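Local coordinates for protein ethylbenzene dehydrogenase alpha-subunit (Aromatoleum aromaticum, PDB 2IVF) that belongs to the molybdopterin oxidoreductase family and binds MGD, MD1, a molybdenum atom and an iron/sulfur cluster, at residues G101-E106 and R676-P681; V313-K318 and M465-N470; D504-M509 and I531-V536. One frame throughout, in Å; residues are numbered along the deposited sequence.

Contact 1: residues G101-E106 and R676-P681; sequences GIVWRE and RSVAPP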
# COMPACT_ATOMS: atom_id res chain seq x y z
N GLY A 101 -19.88 20.31 -0.43
CA GLY A 101 -18.61 20.99 -0.11
C GLY A 101 -17.48 20.14 0.47
O GLY A 101 -16.53 20.65 1.02
N ILE A 102 -17.59 18.82 0.31
CA ILE A 102 -16.67 17.87 0.91
C ILE A 102 -16.22 16.88 -0.17
O ILE A 102 -17.00 16.55 -1.07
CB ILE A 102 -17.44 17.17 2.08
CG1 ILE A 102 -17.65 18.18 3.23
CG2 ILE A 102 -16.80 15.98 2.60
CD1 ILE A 102 -16.40 18.88 3.68
N VAL A 103 -14.98 16.39 -0.09
CA VAL A 103 -14.58 15.26 -0.96
C VAL A 103 -15.27 13.98 -0.49
O VAL A 103 -14.96 13.42 0.57
CB VAL A 103 -13.06 15.03 -0.96
CG1 VAL A 103 -12.70 13.78 -1.81
CG2 VAL A 103 -12.31 16.31 -1.46
N TRP A 104 -16.20 13.50 -1.29
CA TRP A 104 -16.92 12.29 -0.97
C TRP A 104 -16.10 11.05 -1.31
O TRP A 104 -15.95 10.16 -0.48
CB TRP A 104 -18.22 12.31 -1.75
CG TRP A 104 -18.89 11.02 -1.79
CD1 TRP A 104 -19.12 10.16 -0.77
CD2 TRP A 104 -19.46 10.44 -2.95
NE1 TRP A 104 -19.78 9.04 -1.25
CE2 TRP A 104 -20.02 9.21 -2.58
CE3 TRP A 104 -19.51 10.82 -4.27
CZ2 TRP A 104 -20.63 8.39 -3.49
CZ3 TRP A 104 -20.17 10.02 -5.17
CH2 TRP A 104 -20.69 8.82 -4.78
N ARG A 105 -15.57 10.99 -2.53
CA ARG A 105 -14.78 9.83 -2.95
C ARG A 105 -13.98 10.22 -4.17
O ARG A 105 -14.14 11.34 -4.70
CB ARG A 105 -15.68 8.66 -3.32
CG ARG A 105 -16.44 8.89 -4.57
CD ARG A 105 -17.31 7.74 -4.90
NE ARG A 105 -16.58 6.56 -5.36
CZ ARG A 105 -16.30 6.27 -6.63
NH1 ARG A 105 -16.63 7.07 -7.61
NH2 ARG A 105 -15.67 5.15 -6.92
N GLU A 106 -13.13 9.27 -4.59
CA GLU A 106 -12.34 9.43 -5.79
C GLU A 106 -12.40 8.13 -6.59
O GLU A 106 -12.73 7.06 -6.06
CB GLU A 106 -10.90 9.76 -5.41
CG GLU A 106 -10.27 8.75 -4.42
CD GLU A 106 -10.37 9.22 -3.00
OE1 GLU A 106 -9.61 10.14 -2.60
OE2 GLU A 106 -11.19 8.67 -2.25
N ARG A 676 -7.25 22.08 -6.71
CA ARG A 676 -7.82 22.44 -5.42
C ARG A 676 -9.35 22.14 -5.52
O ARG A 676 -10.12 22.99 -5.91
CB ARG A 676 -7.50 23.89 -5.14
CG ARG A 676 -7.90 24.39 -3.75
CD ARG A 676 -7.54 25.86 -3.63
NE ARG A 676 -7.74 26.41 -2.29
CZ ARG A 676 -8.86 27.00 -1.86
NH1 ARG A 676 -9.94 27.08 -2.62
NH2 ARG A 676 -8.91 27.49 -0.64
N SER A 677 -9.75 20.93 -5.16
CA SER A 677 -11.16 20.50 -5.24
C SER A 677 -11.99 21.13 -4.15
O SER A 677 -13.11 21.52 -4.39
CB SER A 677 -11.28 18.98 -5.15
OG SER A 677 -10.77 18.35 -6.30
N VAL A 678 -11.40 21.29 -2.98
CA VAL A 678 -12.06 21.87 -1.81
C VAL A 678 -11.04 22.71 -1.08
O VAL A 678 -9.83 22.49 -1.26
CB VAL A 678 -12.56 20.76 -0.86
CG1 VAL A 678 -13.68 19.92 -1.52
CG2 VAL A 678 -11.38 19.90 -0.45
N ALA A 679 -11.51 23.70 -0.32
CA ALA A 679 -10.67 24.56 0.49
C ALA A 679 -10.06 23.70 1.57
O ALA A 679 -10.71 22.76 2.06
CB ALA A 679 -11.49 25.74 1.14
N PRO A 680 -8.81 24.00 1.97
CA PRO A 680 -8.32 23.28 3.16
C PRO A 680 -9.19 23.59 4.39
O PRO A 680 -9.81 24.65 4.43
CB PRO A 680 -6.90 23.84 3.36
CG PRO A 680 -6.56 24.55 2.17
CD PRO A 680 -7.82 24.92 1.42
N PRO A 681 -9.28 22.66 5.37
CA PRO A 681 -10.10 22.91 6.55
C PRO A 681 -9.37 23.71 7.60
O PRO A 681 -8.14 23.81 7.55
CB PRO A 681 -10.33 21.52 7.11
CG PRO A 681 -9.09 20.73 6.72
CD PRO A 681 -8.58 21.37 5.44
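Val103 and Val678 meet methyl against methyl, their side chains crossing at about a right angle. The contact joins a small three-stranded antiparallel sheet, on its strand 102-108, to the loop that leads from strand 670-676 into helix 687-704. Within this chain strand 102-108 is an outer strand of the sheet. CG2 of Val103 faces the fork of the other valine, 3.8 Å from CG2 of Val678 and 3.9 Å from CG1 of Val678, so one methyl is straddled by two. At Val103, CG1 stands anti to the backbone N (chi1 176°), which puts CG2 beside that N, where it meets the loop. Val678 has CB directed at the strand, and its CG2 occupies the crowded position between N and the carbonyl carbon (chi1 -66°). Both valines are buried, whereas Gly101 and Ile102, which add backbone atoms to the contact, are exposed. Val103 also packs on Val96 of strand 94-99 and on Asn134 and Leu137 of helix 134-137, and Ser677 lies against Val96 too, so loop and strand share an apolar neighbour in the middle of the sheet. Further along the strand, Trp104 and Arg105 both face Tyr97, a classic beta bulge. In this stretch Trp104 and Arg105 pack on Asn40 and Ile41 of the beta-subunit. Neither cofactor is touched: the Val103 side chain is about 13 Å from the iron/sulfur cluster, and that of Val678 about 12 Å from MD1. CG1 of Val678, besides touching Val103, lies 3.9 Å from the carbonyl O of Gly101, in the turn before the strand.

Contact 2: residues V313-K318 and M465-N470; sequences VMIDEK and MALSGN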
# COMPACT_ATOMS: atom_id res chain seq x y z
N VAL A 313 28.98 -19.13 -14.50
CA VAL A 313 28.34 -20.04 -15.45
C VAL A 313 28.54 -19.59 -16.89
O VAL A 313 28.99 -20.37 -17.74
CB VAL A 313 26.87 -20.23 -15.12
CG1 VAL A 313 26.11 -20.94 -16.29
CG2 VAL A 313 26.73 -21.00 -13.84
N MET A 314 28.23 -18.32 -17.17
CA MET A 314 28.34 -17.78 -18.49
C MET A 314 29.77 -17.76 -18.97
O MET A 314 30.01 -17.95 -20.15
CB MET A 314 27.78 -16.35 -18.55
CG MET A 314 26.32 -16.24 -18.25
SD MET A 314 25.68 -14.59 -18.60
CE MET A 314 25.91 -13.79 -17.03
N ILE A 315 30.71 -17.51 -18.08
CA ILE A 315 32.11 -17.52 -18.50
C ILE A 315 32.56 -18.96 -18.74
O ILE A 315 33.06 -19.28 -19.81
CB ILE A 315 33.00 -16.73 -17.51
CG1 ILE A 315 32.66 -15.22 -17.64
CG2 ILE A 315 34.52 -17.00 -17.74
CD1 ILE A 315 33.31 -14.35 -16.61
N ASP A 316 32.35 -19.83 -17.76
CA ASP A 316 32.83 -21.20 -17.86
C ASP A 316 32.23 -21.97 -19.05
O ASP A 316 32.91 -22.77 -19.70
CB ASP A 316 32.48 -21.90 -16.55
CG ASP A 316 33.19 -23.22 -16.39
OD1 ASP A 316 34.39 -23.31 -16.71
OD2 ASP A 316 32.54 -24.17 -15.90
N GLU A 317 30.97 -21.72 -19.34
CA GLU A 317 30.28 -22.35 -20.45
C GLU A 317 30.41 -21.52 -21.74
O GLU A 317 29.88 -21.91 -22.74
CB GLU A 317 28.80 -22.59 -20.07
CG GLU A 317 28.65 -23.52 -18.88
CD GLU A 317 27.25 -24.03 -18.66
OE1 GLU A 317 26.32 -23.60 -19.36
OE2 GLU A 317 27.06 -24.91 -17.78
N LYS A 318 31.16 -20.43 -21.72
CA LYS A 318 31.42 -19.62 -22.93
C LYS A 318 30.12 -19.13 -23.58
O LYS A 318 29.95 -19.19 -24.81
CB LYS A 318 32.30 -20.39 -23.93
CG LYS A 318 33.60 -20.93 -23.31
CD LYS A 318 34.59 -21.47 -24.34
CE LYS A 318 36.00 -21.69 -23.73
NZ LYS A 318 37.10 -21.97 -24.77
N MET A 465 24.76 -8.80 -16.29
CA MET A 465 24.14 -8.06 -17.39
C MET A 465 25.18 -7.73 -18.45
O MET A 465 24.90 -7.82 -19.62
CB MET A 465 23.43 -6.81 -16.90
CG MET A 465 22.36 -7.10 -15.89
SD MET A 465 21.11 -8.28 -16.57
CE MET A 465 20.61 -9.14 -15.08
N ALA A 466 26.37 -7.32 -18.06
CA ALA A 466 27.45 -7.08 -19.02
C ALA A 466 27.81 -8.31 -19.86
O ALA A 466 28.00 -8.25 -21.10
CB ALA A 466 28.71 -6.60 -18.27
N LEU A 467 28.00 -9.42 -19.14
CA LEU A 467 28.47 -10.65 -19.74
C LEU A 467 27.41 -11.15 -20.71
O LEU A 467 27.75 -11.79 -21.66
CB LEU A 467 28.75 -11.70 -18.68
CG LEU A 467 30.01 -11.47 -17.88
CD1 LEU A 467 29.99 -12.37 -16.61
CD2 LEU A 467 31.30 -11.66 -18.74
N SER A 468 26.14 -10.80 -20.47
CA SER A 468 25.05 -11.24 -21.35
C SER A 468 24.62 -10.17 -22.36
O SER A 468 23.70 -10.38 -23.13
CB SER A 468 23.87 -11.68 -20.50
OG SER A 468 23.44 -10.66 -19.59
N GLY A 469 25.31 -9.03 -22.37
CA GLY A 469 24.97 -7.93 -23.26
C GLY A 469 23.60 -7.34 -22.99
O GLY A 469 22.95 -6.83 -23.91
N ASN A 470 23.19 -7.33 -21.73
CA ASN A 470 21.83 -6.92 -21.38
C ASN A 470 21.74 -5.48 -20.86
O ASN A 470 21.20 -5.20 -19.78
CB ASN A 470 21.19 -7.94 -20.40
CG ASN A 470 20.47 -9.04 -21.11
OD1 ASN A 470 20.73 -10.25 -20.87
ND2 ASN A 470 19.56 -8.66 -21.98
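Two helix C-termini come together here: Met314 and Ile315, in the last turn of helix 303-316, pack on Leu467, at the end of helix 454-467, and on the next residue, Ser468. Ile315 and Leu467 cross at about a right angle. The outer part of the isoleucine, CG1 and CD1, lies against the forked end of the leucine, with CD1 of Ile315 3.9 Å from CD1 of Leu467 and CG1 of Ile315 4.0 Å from CD2 of Leu467. Met314, the preceding residue, takes the stem side. Its chain runs straight out through chi2 and then turns at chi3 (-91°), bringing CE of Met314 to 3.9 Å from CB of Leu467 while SD of Met314 rests 3.9 Å from CB of Ser468. Leu467 is therefore met at its stem by the methionine and at its branch by the isoleucine. Both helices follow strands of a four-stranded parallel sheet of order 3-2-1-4, consistent with a Rossmann-like alpha/beta domain; helix 303-316 comes after strand 294-296, and helix 454-467 after strand 440-444. Helix 425-437 borders the contact as well, since Met314 touches its Ala436 and Ser468 its Val435. The polar end of Ser468 is occupied locally, where OG is hydrogen-bonded to the carbonyl O of Ala464. Each helix is closed by a Schellman motif, with Lys318 and Gly469 taking positive phi. Lys318 N bonds back to Ile315 O at 2.9 Å. In helix 454-467 the wrap-around bond joins Asn470 N to Met465 O at 2.8 Å, and Gly469 N reaches Ala466 O at 3.1 Å.

Contact 3: residues D504-M509 and I531-V536; sequences DELHQM and IEFMKV
A Met-aromatic contact joins helices 504-520 and 526-540, with Met509 on the first reaching across to Phe533 on the second. The methionine is fully extended: CG stands anti to the backbone N (chi1 -177°) and the chain stays straight to CE. The two side chains cross at about a right angle, and CG and SD of Met509 each come 4.0 Å from CE1 of Phe533. The sulfur lies 5.2 Å from the centroid of the Phe533 ring and 62° off its normal, an oblique approach. Phe533 directs its CB at the other helix. One turn before Met509, Leu506 meets the ring with two parts of the residue: its carbonyl O is 4.2 Å from CE1 of Phe533, and its CD2 is 4.4 Å from CZ of Phe533. The helices are consecutive, joined by the short link 521-525, so the contact is local packing between neighbours in sequence. Val536 on the second helix extends the interface by touching Phe513 of the first, while Leu506 also packs on Tyr490 and Val493 of helix 486-493. Met534 SD sits at the edge of the Phe533 ring, in its plane, and Ile531 and Met534 both pack on Tyr955. Lys535 NZ and Glu532 OE1 form a salt bridge of 3.5 Å along the second helix.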
# COMPACT_ATOMS: atom_id res chain seq x y z
N ASP A 504 18.38 32.12 -17.29
CA ASP A 504 19.55 32.57 -18.06
C ASP A 504 20.89 32.37 -17.38
O ASP A 504 21.82 31.84 -18.00
CB ASP A 504 19.39 34.03 -18.44
CG ASP A 504 18.35 34.23 -19.49
OD1 ASP A 504 17.74 33.24 -19.93
OD2 ASP A 504 18.14 35.39 -19.86
N GLU A 505 21.00 32.81 -16.13
CA GLU A 505 22.24 32.67 -15.37
C GLU A 505 22.63 31.20 -15.20
O GLU A 505 23.80 30.83 -15.32
CB GLU A 505 22.12 33.31 -13.98
CG GLU A 505 22.20 34.81 -14.00
CD GLU A 505 22.81 35.36 -12.72
OE1 GLU A 505 22.34 34.98 -11.62
OE2 GLU A 505 23.77 36.17 -12.82
N LEU A 506 21.65 30.37 -14.89
CA LEU A 506 21.90 28.95 -14.69
C LEU A 506 22.33 28.33 -16.00
O LEU A 506 23.24 27.51 -16.02
CB LEU A 506 20.64 28.25 -14.19
CG LEU A 506 20.24 28.42 -12.73
CD1 LEU A 506 18.70 28.38 -12.61
CD2 LEU A 506 20.89 27.32 -11.87
N HIS A 507 21.66 28.71 -17.08
CA HIS A 507 21.95 28.14 -18.39
C HIS A 507 23.32 28.61 -18.90
O HIS A 507 24.02 27.83 -19.52
CB HIS A 507 20.80 28.43 -19.39
CG HIS A 507 19.67 27.42 -19.34
ND1 HIS A 507 19.33 26.72 -18.19
CD2 HIS A 507 18.80 27.00 -20.30
CE1 HIS A 507 18.30 25.93 -18.45
NE2 HIS A 507 17.97 26.07 -19.72
N GLN A 508 23.73 29.84 -18.59
CA GLN A 508 25.09 30.30 -18.93
C GLN A 508 26.19 29.73 -18.02
O GLN A 508 27.30 29.49 -18.46
CB GLN A 508 25.17 31.83 -18.98
CG GLN A 508 24.97 32.53 -17.65
CD GLN A 508 24.95 34.05 -17.79
OE1 GLN A 508 25.48 34.60 -18.76
NE2 GLN A 508 24.36 34.74 -16.82
N MET A 509 25.87 29.50 -16.75
CA MET A 509 26.76 28.81 -15.81
C MET A 509 27.00 27.36 -16.28
O MET A 509 28.12 26.86 -16.27
CB MET A 509 26.12 28.85 -14.41
CG MET A 509 26.90 28.24 -13.23
SD MET A 509 25.92 28.21 -11.69
CE MET A 509 27.10 27.51 -10.52
N ILE A 531 27.83 16.56 -14.63
CA ILE A 531 28.29 16.11 -13.30
C ILE A 531 29.15 17.15 -12.55
O ILE A 531 28.96 17.38 -11.36
CB ILE A 531 29.11 14.81 -13.41
CG1 ILE A 531 28.23 13.65 -13.89
CG2 ILE A 531 29.72 14.42 -12.08
CD1 ILE A 531 29.04 12.53 -14.43
N GLU A 532 30.12 17.76 -13.24
CA GLU A 532 30.95 18.77 -12.60
C GLU A 532 30.08 19.92 -12.10
O GLU A 532 30.20 20.35 -10.95
CB GLU A 532 31.99 19.29 -13.58
CG GLU A 532 32.99 18.23 -14.06
CD GLU A 532 33.64 17.47 -12.90
OE1 GLU A 532 33.89 18.09 -11.85
OE2 GLU A 532 33.89 16.26 -13.04
N PHE A 533 29.20 20.41 -12.96
CA PHE A 533 28.21 21.42 -12.57
C PHE A 533 27.48 20.97 -11.33
O PHE A 533 27.31 21.73 -10.36
CB PHE A 533 27.21 21.63 -13.73
CG PHE A 533 26.04 22.53 -13.39
CD1 PHE A 533 26.08 23.89 -13.64
CD2 PHE A 533 24.86 21.99 -12.88
CE1 PHE A 533 24.99 24.72 -13.36
CE2 PHE A 533 23.76 22.83 -12.59
CZ PHE A 533 23.85 24.19 -12.84
N MET A 534 27.03 19.73 -11.33
CA MET A 534 26.22 19.27 -10.23
C MET A 534 27.00 19.23 -8.92
O MET A 534 26.47 19.57 -7.87
CB MET A 534 25.66 17.88 -10.52
CG MET A 534 24.52 17.91 -11.52
SD MET A 534 23.14 18.98 -11.05
CE MET A 534 22.52 18.03 -9.63
N LYS A 535 28.26 18.81 -9.00
CA LYS A 535 29.10 18.76 -7.82
C LYS A 535 29.17 20.13 -7.18
O LYS A 535 28.99 20.26 -5.98
CB LYS A 535 30.51 18.23 -8.16
CG LYS A 535 30.51 16.79 -8.66
CD LYS A 535 31.85 16.07 -8.47
CE LYS A 535 32.89 16.45 -9.49
NZ LYS A 535 34.15 15.62 -9.36
N VAL A 536 29.37 21.17 -7.98
CA VAL A 536 29.49 22.53 -7.47
C VAL A 536 28.18 23.08 -6.95
O VAL A 536 28.08 23.50 -5.80
CB VAL A 536 30.02 23.47 -8.52
CG1 VAL A 536 29.98 24.90 -8.01
CG2 VAL A 536 31.44 23.04 -8.90

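How the contacts relate
Contact 2 is the buried one, contact 1 is half covered, and contact 3 lies at the surface. All three are apolar across their interfaces, but the groups differ: valine methyls between a sheet strand and a loop in contact 1, branched and sulfur-bearing chains at two helix ends in contact 2, and a phenyl ring met obliquely by a thioether in contact 3. Contacts 2 and 3 follow one another along the chain, and both are nested inside the long loop closed by contact 1. No helix or strand is common to any two of the three contacts; contacts 1 and 2 lie on opposite sides of the chain's centre, their own centres 55 Å apart.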